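Local coordinates for V-type ATPase 116 kDa subunit (Meiothermus ruber, PDB 3RRK), which probably takes part in rotary proton transport by V-ATPase, this chain being the cytoplasmic N-terminal domain of subunit I, a homolog of subunit a, at residues G149-L154 and S203-L208; K166-A171 and F176-E181; E170-R175 and V191-S196. All blocks are in the same frame, centred on the assembly; numbering follows the deposited sequence.

Contact 1: residues G149-L154 and S203-L208; sequences GVIPFL and SSLSRL
L205 of helix 198-206 sets its CD1 methyl against both I151 and F153, alternate residues of strand 148-155 that point to the same side of the sheet. The contact belongs to a two-layer alpha/beta unit of beta-alpha-beta-beta-alpha order, and it packs the last helix of that unit onto an outermost strand of its three-stranded antiparallel sheet. The leucine meets the phenylalanine from above: CD1 lies 3.8 Å over the plane of the F153 ring, displaced toward the rim, in a CH-pi contact 23° off the ring normal. F153 carries its CG between the backbone N and the carbonyl carbon (chi1 69°), a setting in which the ring has I151 O in plane at its edge and presents a face to the helix. Beside it, I151 and L205 run past each other in opposite directions, CG2 of the isoleucine touching the same L205 CD1 at 3.9 Å. All three side chains are buried and the contact is purely apolar. V164 of helix 158-172 and A189 and V191 of the central strand also touch F153. The second leucine branch reaches the far end of the ring, where L205 CD2 comes within 4.1 Å of F153 CZ.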
loop_
_atom_site.group_PDB
_atom_site.type_symbol
_atom_site.label_atom_id
_atom_site.label_comp_id
_atom_site.label_asym_id
_atom_site.label_seq_id
_atom_site.Cartn_x
_atom_site.Cartn_y
_atom_site.Cartn_z
ATOM N N GLY A 149 15.780 27.482 27.463
ATOM C CA GLY A 149 14.796 26.621 26.833
ATOM C C GLY A 149 13.732 27.378 26.048
ATOM O O GLY A 149 13.191 28.386 26.508
ATOM N N VAL A 150 13.426 26.887 24.854
ATOM C CA VAL A 150 12.405 27.514 24.028
ATOM C C VAL A 150 11.227 26.594 23.761
ATOM O O VAL A 150 11.359 25.370 23.768
ATOM C CB VAL A 150 12.968 27.969 22.679
ATOM C CG1 VAL A 150 14.307 28.644 22.890
ATOM C CG2 VAL A 150 13.084 26.782 21.722
ATOM N N ILE A 151 10.070 27.205 23.540
ATOM C CA ILE A 151 8.888 26.471 23.139
ATOM C C ILE A 151 8.198 27.240 22.044
ATOM O O ILE A 151 7.746 28.367 22.260
ATOM C CB ILE A 151 7.876 26.306 24.279
ATOM C CG1 ILE A 151 8.504 25.608 25.477
ATOM C CG2 ILE A 151 6.705 25.495 23.800
ATOM C CD1 ILE A 151 7.579 25.538 26.679
ATOM N N PRO A 152 8.136 26.642 20.852
ATOM C CA PRO A 152 7.278 27.159 19.786
ATOM C C PRO A 152 5.883 26.634 20.033
ATOM O O PRO A 152 5.734 25.549 20.600
ATOM C CB PRO A 152 7.865 26.521 18.530
ATOM C CG PRO A 152 8.406 25.226 19.010
ATOM C CD PRO A 152 8.860 25.429 20.441
ATOM N N PHE A 153 4.873 27.395 19.640
ATOM C CA PHE A 153 3.493 26.948 19.791
ATOM C C PHE A 153 2.554 27.879 19.037
ATOM O O PHE A 153 2.859 29.043 18.844
ATOM C CB PHE A 153 3.115 26.869 21.274
ATOM C CG PHE A 153 3.011 28.207 21.953
ATOM C CD1 PHE A 153 4.139 28.840 22.447
ATOM C CD2 PHE A 153 1.779 28.828 22.104
ATOM C CE1 PHE A 153 4.041 30.065 23.074
ATOM C CE2 PHE A 153 1.673 30.055 22.737
ATOM C CZ PHE A 153 2.804 30.675 23.224
ATOM N N LEU A 154 1.413 27.363 18.594
ATOM C CA LEU A 154 0.471 28.173 17.834
ATOM C C LEU A 154 -0.653 28.724 18.700
ATOM O O LEU A 154 -1.096 28.098 19.665
ATOM C CB LEU A 154 -0.116 27.376 16.674
ATOM C CG LEU A 154 0.797 26.886 15.556
ATOM C CD1 LEU A 154 -0.036 26.081 14.560
ATOM C CD2 LEU A 154 1.489 28.044 14.866
ATOM N N SER A 203 3.743 24.104 31.645
ATOM C CA SER A 203 2.567 24.066 32.497
ATOM C C SER A 203 1.620 25.246 32.248
ATOM O O SER A 203 0.396 25.095 32.255
ATOM C CB SER A 203 2.976 24.022 33.968
ATOM O OG SER A 203 1.904 24.457 34.794
ATOM N N SER A 204 2.180 26.421 32.029
ATOM C CA SER A 204 1.340 27.571 31.748
ATOM C C SER A 204 0.560 27.377 30.467
ATOM O O SER A 204 -0.624 27.684 30.421
ATOM C CB SER A 204 2.169 28.840 31.670
ATOM O OG SER A 204 2.852 29.027 32.893
ATOM N N LEU A 205 1.215 26.868 29.424
ATOM C CA LEU A 205 0.513 26.607 28.170
ATOM C C LEU A 205 -0.533 25.544 28.403
ATOM O O LEU A 205 -1.667 25.640 27.927
ATOM C CB LEU A 205 1.464 26.137 27.079
ATOM C CG LEU A 205 2.716 26.952 26.748
ATOM C CD1 LEU A 205 3.323 26.460 25.437
ATOM C CD2 LEU A 205 2.408 28.426 26.672
ATOM N N SER A 206 -0.142 24.518 29.143
ATOM C CA SER A 206 -1.038 23.408 29.418
ATOM C C SER A 206 -2.343 23.867 30.074
ATOM O O SER A 206 -3.409 23.351 29.774
ATOM C CB SER A 206 -0.342 22.364 30.285
ATOM O OG SER A 206 -1.181 21.240 30.483
ATOM N N ARG A 207 -2.262 24.841 30.971
ATOM C CA ARG A 207 -3.455 25.305 31.669
ATOM C C ARG A 207 -4.290 26.243 30.794
ATOM O O ARG A 207 -5.368 26.658 31.185
ATOM C CB ARG A 207 -3.098 25.937 33.026
ATOM C CG ARG A 207 -2.224 25.027 33.886
ATOM C CD ARG A 207 -2.416 25.210 35.391
ATOM N NE ARG A 207 -1.333 24.576 36.153
ATOM C CZ ARG A 207 -1.175 23.259 36.324
ATOM N NH1 ARG A 207 -2.031 22.392 35.783
ATOM N NH2 ARG A 207 -0.147 22.802 37.038
ATOM N N LEU A 208 -3.801 26.551 29.598
ATOM C CA LEU A 208 -4.579 27.343 28.638
ATOM C C LEU A 208 -5.008 26.518 27.418
ATOM O O LEU A 208 -5.568 27.047 26.455
ATOM C CB LEU A 208 -3.800 28.585 28.206
ATOM C CG LEU A 208 -3.565 29.496 29.408
ATOM C CD1 LEU A 208 -2.876 30.792 29.024
ATOM C CD2 LEU A 208 -4.904 29.766 30.093
#

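Contact 2: residues K166-A171 and F176-E181; sequences KALQEA and FVLEAE
The F176 ring receives L168 over one face: L168 CB stands above the ring centre, 3.6 Å from the centroid and 12° off the normal, a CH-pi contact. At the ring edge, in plane, lies CB of L178, two residues further along the chain. The backbone of the next helical residue also comes close, Q169 N lying obliquely 3.4 Å from F176 CE2, while Q169 CB borders that same ring atom at 3.9 Å. L168 crosses the ring obliquely, so beyond CB its CD1 passes along one side, 3.7 Å from F176 CE1. With CG anti to the carbonyl carbon (chi1 -76°), L168 carries this methyl on to L178, whose CD2 meets L168 CD1 at 4.0 Å. An alanine in place of F176 would probably open a gap beneath L168 CB and leave the helix backbone near Q169 without its aromatic support. V191 of the neighbouring strand touches both leucines, continuing the apolar layer inward. On the outward side of the helix, exposed K166 and E170 form a long, weak salt bridge one turn apart. Helix 158-172 thus folds back through a short turn onto strand 177-182, the returning half of a beta-alpha-beta crossover from strand 148-155, with the antiparallel strand 187-194 inserted between the two parallel strands of the sheet.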
loop_
_atom_site.group_PDB
_atom_site.type_symbol
_atom_site.label_atom_id
_atom_site.label_comp_id
_atom_site.label_asym_id
_atom_site.label_seq_id
_atom_site.Cartn_x
_atom_site.Cartn_y
_atom_site.Cartn_z
ATOM N N LYS A 166 0.066 36.750 30.323
ATOM C CA LYS A 166 -0.397 36.941 31.690
ATOM C C LYS A 166 -0.049 35.748 32.562
ATOM O O LYS A 166 0.540 35.909 33.627
ATOM C CB LYS A 166 -1.901 37.203 31.748
ATOM C CG LYS A 166 -2.458 37.160 33.167
ATOM C CD LYS A 166 -3.895 37.655 33.244
ATOM C CE LYS A 166 -4.476 37.466 34.646
ATOM N NZ LYS A 166 -4.651 36.023 34.995
ATOM N N ALA A 167 -0.423 34.553 32.120
ATOM C CA ALA A 167 -0.041 33.334 32.826
ATOM C C ALA A 167 1.474 33.269 33.063
ATOM O O ALA A 167 1.923 33.089 34.192
ATOM C CB ALA A 167 -0.504 32.109 32.058
ATOM N N LEU A 168 2.255 33.409 31.997
ATOM C CA LEU A 168 3.707 33.331 32.108
ATOM C C LEU A 168 4.238 34.281 33.163
ATOM O O LEU A 168 5.029 33.884 34.012
ATOM C CB LEU A 168 4.379 33.634 30.771
ATOM C CG LEU A 168 4.336 32.522 29.725
ATOM C CD1 LEU A 168 4.910 33.028 28.422
ATOM C CD2 LEU A 168 5.099 31.302 30.198
ATOM N N GLN A 169 3.814 35.538 33.108
ATOM C CA GLN A 169 4.273 36.513 34.086
ATOM C C GLN A 169 3.826 36.130 35.486
ATOM O O GLN A 169 4.520 36.374 36.460
ATOM C CB GLN A 169 3.762 37.910 33.754
ATOM C CG GLN A 169 4.180 38.952 34.788
ATOM C CD GLN A 169 3.365 40.229 34.703
ATOM O OE1 GLN A 169 2.412 40.317 33.923
ATOM N NE2 GLN A 169 3.733 41.229 35.508
ATOM N N GLU A 170 2.647 35.541 35.583
ATOM C CA GLU A 170 2.123 35.103 36.866
ATOM C C GLU A 170 3.083 34.075 37.455
ATOM O O GLU A 170 3.236 33.960 38.667
ATOM C CB GLU A 170 0.726 34.493 36.675
ATOM C CG GLU A 170 -0.219 34.632 37.866
ATOM C CD GLU A 170 -1.645 34.175 37.551
ATOM O OE1 GLU A 170 -2.036 34.164 36.360
ATOM O OE2 GLU A 170 -2.379 33.821 38.501
ATOM N N ALA A 171 3.750 33.344 36.573
ATOM C CA ALA A 171 4.504 32.167 36.968
ATOM C C ALA A 171 6.005 32.415 37.008
ATOM O O ALA A 171 6.728 31.755 37.755
ATOM C CB ALA A 171 4.186 31.012 36.023
ATOM N N PHE A 176 11.143 35.638 31.214
ATOM C CA PHE A 176 10.735 34.998 29.966
ATOM C C PHE A 176 10.608 36.034 28.862
ATOM O O PHE A 176 10.482 37.235 29.121
ATOM C CB PHE A 176 9.399 34.258 30.119
ATOM C CG PHE A 176 8.203 35.168 30.211
ATOM C CD1 PHE A 176 7.496 35.526 29.069
ATOM C CD2 PHE A 176 7.782 35.665 31.443
ATOM C CE1 PHE A 176 6.383 36.362 29.153
ATOM C CE2 PHE A 176 6.673 36.502 31.539
ATOM C CZ PHE A 176 5.970 36.851 30.393
ATOM N N VAL A 177 10.632 35.553 27.628
ATOM C CA VAL A 177 10.409 36.394 26.462
ATOM C C VAL A 177 9.324 35.768 25.592
ATOM O O VAL A 177 9.464 34.646 25.103
ATOM C CB VAL A 177 11.698 36.562 25.636
ATOM C CG1 VAL A 177 11.390 37.221 24.306
ATOM C CG2 VAL A 177 12.727 37.367 26.419
ATOM N N LEU A 178 8.229 36.488 25.408
ATOM C CA LEU A 178 7.160 35.988 24.563
ATOM C C LEU A 178 7.020 36.851 23.317
ATOM O O LEU A 178 6.608 38.000 23.389
ATOM C CB LEU A 178 5.851 35.922 25.342
ATOM C CG LEU A 178 4.660 35.357 24.569
ATOM C CD1 LEU A 178 4.981 33.983 23.931
ATOM C CD2 LEU A 178 3.437 35.287 25.477
ATOM N N GLU A 179 7.390 36.294 22.174
ATOM C CA GLU A 179 7.274 37.007 20.914
ATOM C C GLU A 179 6.496 36.154 19.931
ATOM O O GLU A 179 6.417 34.935 20.081
ATOM C CB GLU A 179 8.659 37.342 20.369
ATOM C CG GLU A 179 9.431 38.327 21.238
ATOM C CD GLU A 179 8.697 39.654 21.427
ATOM O OE1 GLU A 179 8.304 40.267 20.410
ATOM O OE2 GLU A 179 8.509 40.079 22.591
ATOM N N ALA A 180 5.908 36.790 18.929
ATOM C CA ALA A 180 5.010 36.085 18.031
ATOM C C ALA A 180 4.991 36.716 16.653
ATOM O O ALA A 180 5.197 37.924 16.500
ATOM C CB ALA A 180 3.621 36.053 18.608
ATOM N N GLU A 181 4.752 35.884 15.646
ATOM C CA GLU A 181 4.662 36.345 14.271
ATOM C C GLU A 181 3.354 35.864 13.697
ATOM O O GLU A 181 2.912 34.758 13.999
ATOM C CB GLU A 181 5.837 35.837 13.428
ATOM C CG GLU A 181 7.094 36.678 13.551
ATOM C CD GLU A 181 6.844 38.143 13.229
ATOM O OE1 GLU A 181 6.094 38.420 12.264
ATOM O OE2 GLU A 181 7.388 39.015 13.945
#

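Contact 3: residues E170-R175 and V191-S196; sequences EALADR and VVVKRS
L172 meets V193 of strand 187-194 through a single pair of methyls, L172 CD1 and V193 CG1, 3.6 Å apart, the two side chains crossing at about a right angle. V193 CG1 also lies 3.8 Å from the backbone oxygen R175 O. R175 closes a type II' turn that starts at L172 and has A173 at positive phi, and its side chain wraps back over that turn. From CB and CG the chain runs on to CD, which faces the aliphatic part of K194 loosely, R175 CD and K194 CD being 4.5 Å apart. The next torsion then bends it inward (chi3 -62°), bringing NE to the carbonyl of L172 in a nearly straight bond, R175 NE to L172 O 3.1 Å with 164° at the hydrogen. The donor sits above the carbonyl plane, 39° out of it, while R175 N bonds the same oxygen from the opposite face. Two donors thus grip L172 O, and L172 CA lies at the edge of the guanidinium group. At the tip, NH1 forms a salt bridge with E197. V193 in turn touches F176 and A201. The like charges of R175 NH1 and K194 NZ stay 5.2 Å apart; E197 beside R175 and the sulfonate of a buffer molecule, probably from crystallisation, beside K194 would probably offset them, while the L172-V193 methyl pair keeps the contact apolar.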
loop_
_atom_site.group_PDB
_atom_site.type_symbol
_atom_site.label_atom_id
_atom_site.label_comp_id
_atom_site.label_asym_id
_atom_site.label_seq_id
_atom_site.Cartn_x
_atom_site.Cartn_y
_atom_site.Cartn_z
ATOM N N GLU A 170 2.647 35.541 35.583
ATOM C CA GLU A 170 2.123 35.103 36.866
ATOM C C GLU A 170 3.083 34.075 37.455
ATOM O O GLU A 170 3.236 33.960 38.667
ATOM C CB GLU A 170 0.726 34.493 36.675
ATOM C CG GLU A 170 -0.219 34.632 37.866
ATOM C CD GLU A 170 -1.645 34.175 37.551
ATOM O OE1 GLU A 170 -2.036 34.164 36.360
ATOM O OE2 GLU A 170 -2.379 33.821 38.501
ATOM N N ALA A 171 3.750 33.344 36.573
ATOM C CA ALA A 171 4.504 32.167 36.968
ATOM C C ALA A 171 6.005 32.415 37.008
ATOM O O ALA A 171 6.728 31.755 37.755
ATOM C CB ALA A 171 4.186 31.012 36.023
ATOM N N LEU A 172 6.470 33.367 36.206
ATOM C CA LEU A 172 7.900 33.593 36.034
ATOM C C LEU A 172 8.312 35.057 36.166
ATOM O O LEU A 172 9.480 35.396 35.979
ATOM C CB LEU A 172 8.335 33.067 34.668
ATOM C CG LEU A 172 8.220 31.557 34.479
ATOM C CD1 LEU A 172 8.296 31.190 32.999
ATOM C CD2 LEU A 172 9.299 30.843 35.292
ATOM N N ALA A 173 7.356 35.924 36.480
ATOM C CA ALA A 173 7.610 37.361 36.544
ATOM C C ALA A 173 8.145 37.895 35.221
ATOM O O ALA A 173 7.443 37.910 34.206
ATOM C CB ALA A 173 8.583 37.693 37.682
ATOM N N ASP A 174 9.403 38.320 35.249
ATOM C CA ASP A 174 10.054 38.917 34.094
ATOM C C ASP A 174 11.126 38.003 33.504
ATOM O O ASP A 174 11.944 38.445 32.694
ATOM C CB ASP A 174 10.675 40.267 34.479
ATOM C CG ASP A 174 11.346 40.244 35.858
ATOM O OD1 ASP A 174 11.702 39.147 36.348
ATOM O OD2 ASP A 174 11.517 41.333 36.453
ATOM N N ARG A 175 11.127 36.738 33.920
ATOM C CA ARG A 175 12.116 35.772 33.436
ATOM C C ARG A 175 11.589 34.947 32.257
ATOM O O ARG A 175 11.586 33.710 32.301
ATOM C CB ARG A 175 12.554 34.825 34.556
ATOM C CG ARG A 175 13.143 35.484 35.769
ATOM C CD ARG A 175 13.230 34.499 36.917
ATOM N NE ARG A 175 11.907 34.017 37.298
ATOM C CZ ARG A 175 11.666 33.201 38.317
ATOM N NH1 ARG A 175 12.669 32.769 39.073
ATOM N NH2 ARG A 175 10.423 32.817 38.582
ATOM N N VAL A 191 8.225 31.043 23.299
ATOM C CA VAL A 191 8.592 31.467 24.640
ATOM C C VAL A 191 10.022 31.059 24.901
ATOM O O VAL A 191 10.468 30.007 24.441
ATOM C CB VAL A 191 7.747 30.812 25.727
ATOM C CG1 VAL A 191 7.942 31.563 27.059
ATOM C CG2 VAL A 191 6.306 30.812 25.322
ATOM N N VAL A 192 10.722 31.904 25.653
ATOM C CA VAL A 192 12.102 31.680 26.030
ATOM C C VAL A 192 12.268 31.862 27.531
ATOM O O VAL A 192 11.804 32.844 28.113
ATOM C CB VAL A 192 13.023 32.656 25.302
ATOM C CG1 VAL A 192 14.483 32.393 25.682
ATOM C CG2 VAL A 192 12.801 32.543 23.796
ATOM N N VAL A 193 12.939 30.908 28.153
ATOM C CA VAL A 193 12.992 30.836 29.604
ATOM C C VAL A 193 14.331 30.244 30.018
ATOM O O VAL A 193 15.050 29.679 29.192
ATOM C CB VAL A 193 11.847 29.932 30.150
ATOM C CG1 VAL A 193 10.525 30.677 30.183
ATOM C CG2 VAL A 193 11.712 28.674 29.305
ATOM N N LYS A 194 14.682 30.378 31.289
ATOM C CA LYS A 194 15.807 29.623 31.806
ATOM C C LYS A 194 15.534 28.146 31.517
ATOM O O LYS A 194 14.404 27.678 31.674
ATOM C CB LYS A 194 15.978 29.871 33.311
ATOM C CG LYS A 194 16.391 31.309 33.668
ATOM C CD LYS A 194 16.264 31.626 35.168
ATOM C CE LYS A 194 17.282 30.869 36.012
ATOM N NZ LYS A 194 17.404 31.446 37.380
ATOM N N ARG A 195 16.554 27.424 31.062
ATOM C CA ARG A 195 16.432 25.988 30.819
ATOM C C ARG A 195 15.749 25.279 31.987
ATOM O O ARG A 195 14.861 24.444 31.795
ATOM C CB ARG A 195 17.802 25.360 30.577
ATOM C CG ARG A 195 17.763 23.844 30.425
ATOM C CD ARG A 195 17.181 23.417 29.082
ATOM N NE ARG A 195 18.100 23.660 27.969
ATOM C CZ ARG A 195 17.814 23.405 26.694
ATOM N NH1 ARG A 195 16.627 22.899 26.368
ATOM N NH2 ARG A 195 18.708 23.662 25.746
ATOM N N SER A 196 16.161 25.633 33.196
ATOM C CA SER A 196 15.630 25.018 34.407
ATOM C C SER A 196 14.149 25.331 34.677
ATOM O O SER A 196 13.572 24.806 35.618
ATOM C CB SER A 196 16.482 25.416 35.628
ATOM O OG SER A 196 16.300 26.785 35.970
#

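The three contacts share one hydrophobic core between the sheet and the helices 158-172 and 198-206. Contacts 2 and 3 have centres about 8 Å apart and both use helix 158-172; contact 1 is centred about 9 Å from contact 2 and 11 Å from contact 3. Strand 187-194 joins them: probable backbone hydrogen bonds link G149 N to V193 O (2.9 Å) on one side and V177 N to V192 O (3.0 Å) on the other. Packing of F153 CZ on L178 CD1, at 4.0 Å, connects contacts 1 and 2. A bound NHE, probably from crystallisation, lies about 4 Å from the side chain of R175 and about 6 Å from that of F176, and forms a salt bridge with K194.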